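Local coordinates for capsule biosynthesis protein CapD proenzyme (Bacillus anthracis, PDB 3G9K), which cleaves the poly-gamma-D-glutamate capsule and, as a transpeptidase of the gamma-glutamyltransferase family, links it by an amide bond to meso-diaminopimelic acid of the peptidoglycan, at residues A[131-142]-A[166-176]. Numbering follows the deposited sequence.
Sequences AEKGFKVDDSLT and PIETGETLIQT
Phe135 and Leu173 face each other as a hydrogen-bonded pair of a short two-stranded antiparallel sheet, their side chains side by side and pointing the same way. Phe135 CE2 lies 3.9 Å from Leu173 CD2, and Gln175 NE2, held by the carbonyl of Val57, comes to the ring's edge near its plane, its amide turned 51° from the ring. Val137 meets Leu173 at about a right angle. Val137 CG1, only 27° from eclipsing the backbone N, lies 3.6 Å from Leu173 CB and 3.8 Å from Ile167 CD1, while CG2 reaches the carbonyl of Glu168. A nearly straight bond joins Val137 N to Glu171 O (2.8 Å), and Val137 O receives Gly170 N, so that the N-H and C=O of Val137 both bond to the type II turn 168-171. Within the turn, Thr169 OG1 donates to Asp139 OD1 (2.7 Å) from above the carboxylate plane. At the far end two waters link Glu132, also salt-bridged to Lys183, to Thr176. In the N-terminal chain of this two-chain enzyme, within its gamma-glutamyltranspeptidase region, the pairing bridges the junction between helices 120-133 and 139-152 to the backbone entering helix 176-188, whose Ala179 packs on Ala131.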
loop_
_atom_site.group_PDB
_atom_site.type_symbol
_atom_site.label_atom_id
_atom_site.label_comp_id
_atom_site.label_asym_id
_atom_site.label_seq_id
_atom_site.Cartn_x
_atom_site.Cartn_y
_atom_site.Cartn_z
ATOM N N ALA A 131 -5.631 -1.690 -20.728
ATOM C CA ALA A 131 -4.782 -2.780 -21.254
ATOM C C ALA A 131 -4.880 -2.838 -22.794
ATOM O O ALA A 131 -3.882 -2.857 -23.475
ATOM C CB ALA A 131 -5.180 -4.123 -20.652
ATOM N N GLU A 132 -6.102 -2.811 -23.308
ATOM C CA GLU A 132 -6.357 -3.082 -24.712
ATOM C C GLU A 132 -6.116 -1.859 -25.571
ATOM O O GLU A 132 -5.494 -1.967 -26.630
ATOM C CB GLU A 132 -7.798 -3.516 -24.940
ATOM C CG GLU A 132 -8.049 -4.013 -26.342
ATOM C CD GLU A 132 -8.169 -5.523 -26.410
ATOM O OE1 GLU A 132 -9.173 -6.040 -25.858
ATOM O OE2 GLU A 132 -7.276 -6.187 -27.024
ATOM N N LYS A 133 -6.637 -0.712 -25.112
ATOM C CA LYS A 133 -6.519 0.541 -25.849
ATOM C C LYS A 133 -5.246 1.307 -25.519
ATOM O O LYS A 133 -4.772 2.081 -26.337
ATOM C CB LYS A 133 -7.740 1.429 -25.605
ATOM C CG LYS A 133 -9.087 0.758 -25.846
ATOM C CD LYS A 133 -9.309 0.387 -27.271
ATOM C CE LYS A 133 -10.734 -0.129 -27.504
ATOM N NZ LYS A 133 -11.787 0.951 -27.361
ATOM N N GLY A 134 -4.721 1.139 -24.303
ATOM C CA GLY A 134 -3.467 1.767 -23.929
ATOM C C GLY A 134 -3.660 2.918 -22.964
ATOM O O GLY A 134 -4.782 3.316 -22.672
ATOM N N PHE A 135 -2.541 3.419 -22.444
ATOM C CA PHE A 135 -2.521 4.622 -21.609
ATOM C C PHE A 135 -1.176 5.315 -21.791
ATOM O O PHE A 135 -0.213 4.701 -22.216
ATOM C CB PHE A 135 -2.722 4.265 -20.133
ATOM C CG PHE A 135 -1.549 3.597 -19.526
ATOM C CD1 PHE A 135 -0.643 4.313 -18.738
ATOM C CD2 PHE A 135 -1.330 2.251 -19.733
ATOM C CE1 PHE A 135 0.457 3.701 -18.183
ATOM C CE2 PHE A 135 -0.233 1.634 -19.180
ATOM C CZ PHE A 135 0.679 2.369 -18.426
ATOM N N LYS A 136 -1.122 6.608 -21.497
ATOM C CA LYS A 136 0.102 7.381 -21.696
ATOM C C LYS A 136 1.054 7.122 -20.557
ATOM O O LYS A 136 0.698 7.335 -19.390
ATOM C CB LYS A 136 -0.201 8.882 -21.779
ATOM C CG LYS A 136 -0.440 9.362 -23.231
ATOM C CD LYS A 136 -0.444 10.920 -23.325
ATOM C CE LYS A 136 0.960 11.543 -23.073
ATOM N NZ LYS A 136 0.980 13.022 -22.798
ATOM N N VAL A 137 2.257 6.662 -20.870
ATOM C CA VAL A 137 3.207 6.380 -19.802
ATOM C C VAL A 137 3.701 7.710 -19.233
ATOM O O VAL A 137 3.719 8.726 -19.934
ATOM C CB VAL A 137 4.354 5.377 -20.210
ATOM C CG1 VAL A 137 3.911 4.423 -21.325
ATOM C CG2 VAL A 137 5.611 6.063 -20.585
ATOM N N ASP A 138 4.011 7.706 -17.943
ATOM C CA ASP A 138 4.537 8.884 -17.257
ATOM C C ASP A 138 6.022 8.748 -16.970
ATOM O O ASP A 138 6.634 7.701 -17.212
ATOM C CB ASP A 138 3.765 9.157 -15.950
ATOM C CG ASP A 138 3.806 8.004 -14.963
ATOM O OD1 ASP A 138 4.433 6.967 -15.216
ATOM O OD2 ASP A 138 3.169 8.126 -13.910
ATOM N N ASP A 139 6.594 9.821 -16.432
ATOM C CA ASP A 139 8.010 9.855 -16.086
ATOM C C ASP A 139 8.416 8.793 -15.072
ATOM O O ASP A 139 9.534 8.294 -15.123
ATOM C CB ASP A 139 8.387 11.253 -15.581
ATOM C CG ASP A 139 8.240 12.319 -16.666
ATOM O OD1 ASP A 139 9.045 12.317 -17.634
ATOM O OD2 ASP A 139 7.301 13.151 -16.561
ATOM N N SER A 140 7.522 8.445 -14.157
ATOM C CA SER A 140 7.864 7.486 -13.116
ATOM C C SER A 140 7.948 6.021 -13.619
ATOM O O SER A 140 8.771 5.235 -13.150
ATOM C CB SER A 140 6.842 7.569 -12.008
ATOM O OG SER A 140 5.542 7.427 -12.577
ATOM N N LEU A 141 7.071 5.647 -14.529
ATOM C CA LEU A 141 7.148 4.308 -15.116
ATOM C C LEU A 141 8.409 4.194 -15.997
ATOM O O LEU A 141 9.116 3.190 -15.931
ATOM C CB LEU A 141 5.893 3.971 -15.917
ATOM C CG LEU A 141 5.908 2.606 -16.631
ATOM C CD1 LEU A 141 6.173 1.471 -15.665
ATOM C CD2 LEU A 141 4.625 2.361 -17.406
ATOM N N THR A 142 8.711 5.214 -16.802
ATOM C CA THR A 142 9.987 5.228 -17.543
ATOM C C THR A 142 11.183 5.015 -16.622
ATOM O O THR A 142 11.976 4.107 -16.826
ATOM C CB THR A 142 10.180 6.521 -18.368
ATOM O OG1 THR A 142 9.014 6.743 -19.171
ATOM C CG2 THR A 142 11.395 6.403 -19.285
ATOM N N PRO A 166 13.827 1.965 -22.290
ATOM C CA PRO A 166 12.545 2.155 -21.578
ATOM C C PRO A 166 11.566 3.008 -22.353
ATOM O O PRO A 166 11.962 4.063 -22.838
ATOM C CB PRO A 166 12.936 2.910 -20.311
ATOM C CG PRO A 166 14.396 2.676 -20.129
ATOM C CD PRO A 166 14.989 2.318 -21.464
ATOM N N ILE A 167 10.299 2.579 -22.438
ATOM C CA ILE A 167 9.265 3.341 -23.145
ATOM C C ILE A 167 9.227 4.746 -22.553
ATOM O O ILE A 167 9.327 4.923 -21.333
ATOM C CB ILE A 167 7.862 2.631 -23.124
ATOM C CG1 ILE A 167 6.858 3.388 -23.998
ATOM C CG2 ILE A 167 7.348 2.471 -21.698
ATOM C CD1 ILE A 167 5.536 2.646 -24.274
ATOM N N GLU A 168 9.143 5.742 -23.428
ATOM C CA GLU A 168 9.353 7.150 -23.039
ATOM C C GLU A 168 8.071 7.772 -22.521
ATOM O O GLU A 168 6.980 7.427 -22.960
ATOM C CB GLU A 168 9.898 7.980 -24.227
ATOM C CG GLU A 168 11.194 7.436 -24.780
ATOM C CD GLU A 168 11.826 8.314 -25.836
ATOM O OE1 GLU A 168 11.204 8.549 -26.909
ATOM O OE2 GLU A 168 12.976 8.749 -25.595
ATOM N N THR A 169 8.223 8.677 -21.566
ATOM C CA THR A 169 7.123 9.483 -21.077
ATOM C C THR A 169 6.348 10.023 -22.247
ATOM O O THR A 169 6.924 10.415 -23.269
ATOM C CB THR A 169 7.635 10.644 -20.238
ATOM O OG1 THR A 169 8.298 10.110 -19.088
ATOM C CG2 THR A 169 6.488 11.557 -19.804
ATOM N N GLY A 170 5.031 9.983 -22.124
ATOM C CA GLY A 170 4.163 10.485 -23.162
ATOM C C GLY A 170 3.717 9.447 -24.154
ATOM O O GLY A 170 2.707 9.641 -24.823
ATOM N N GLU A 171 4.442 8.334 -24.241
ATOM C CA GLU A 171 4.150 7.295 -25.234
ATOM C C GLU A 171 2.965 6.464 -24.762
ATOM O O GLU A 171 2.743 6.354 -23.563
ATOM C CB GLU A 171 5.374 6.390 -25.449
ATOM C CG GLU A 171 6.553 7.090 -26.116
ATOM C CD GLU A 171 6.317 7.322 -27.597
ATOM O OE1 GLU A 171 6.279 6.327 -28.350
ATOM O OE2 GLU A 171 6.174 8.495 -28.010
ATOM N N THR A 172 2.212 5.896 -25.696
ATOM C CA THR A 172 1.091 5.023 -25.357
ATOM C C THR A 172 1.576 3.579 -25.199
ATOM O O THR A 172 2.167 3.006 -26.119
ATOM C CB THR A 172 -0.011 5.077 -26.411
ATOM O OG1 THR A 172 -0.542 6.401 -26.462
ATOM C CG2 THR A 172 -1.141 4.089 -26.093
ATOM N N LEU A 173 1.381 3.024 -24.008
ATOM C CA LEU A 173 1.677 1.610 -23.778
ATOM C C LEU A 173 0.410 0.792 -23.865
ATOM O O LEU A 173 -0.519 1.014 -23.074
ATOM C CB LEU A 173 2.294 1.446 -22.393
ATOM C CG LEU A 173 2.536 0.018 -21.907
ATOM C CD1 LEU A 173 3.470 -0.757 -22.859
ATOM C CD2 LEU A 173 3.058 0.096 -20.486
ATOM N N ILE A 174 0.409 -0.157 -24.809
ATOM C CA ILE A 174 -0.671 -1.095 -25.082
ATOM C C ILE A 174 -0.218 -2.481 -24.580
ATOM O O ILE A 174 0.931 -2.875 -24.800
ATOM C CB ILE A 174 -1.018 -1.223 -26.592
ATOM C CG1 ILE A 174 -1.645 0.100 -27.120
ATOM C CG2 ILE A 174 -1.969 -2.382 -26.785
ATOM C CD1 ILE A 174 -1.736 0.264 -28.737
ATOM N N GLN A 175 -1.104 -3.152 -23.838
ATOM C CA GLN A 175 -0.815 -4.452 -23.174
ATOM C C GLN A 175 -1.838 -5.537 -23.564
ATOM O O GLN A 175 -2.711 -5.938 -22.768
ATOM C CB GLN A 175 -0.747 -4.282 -21.628
ATOM C CG GLN A 175 0.431 -3.444 -21.130
ATOM C CD GLN A 175 0.446 -3.238 -19.642
ATOM O OE1 GLN A 175 1.110 -3.964 -18.901
ATOM N NE2 GLN A 175 -0.279 -2.229 -19.197
ATOM N N THR A 176 -1.693 -6.018 -24.799
ATOM C CA THR A 176 -2.572 -6.997 -25.397
ATOM C C THR A 176 -2.676 -8.336 -24.678
ATOM O O THR A 176 -3.780 -8.817 -24.462
ATOM C CB THR A 176 -2.178 -7.226 -26.838
ATOM O OG1 THR A 176 -2.307 -5.968 -27.514
ATOM C CG2 THR A 176 -3.075 -8.274 -27.486
HETATM O O HOH W 1 -5.973 -8.801 -26.088
HETATM O O HOH W 2 -4.676 -4.784 -27.630
#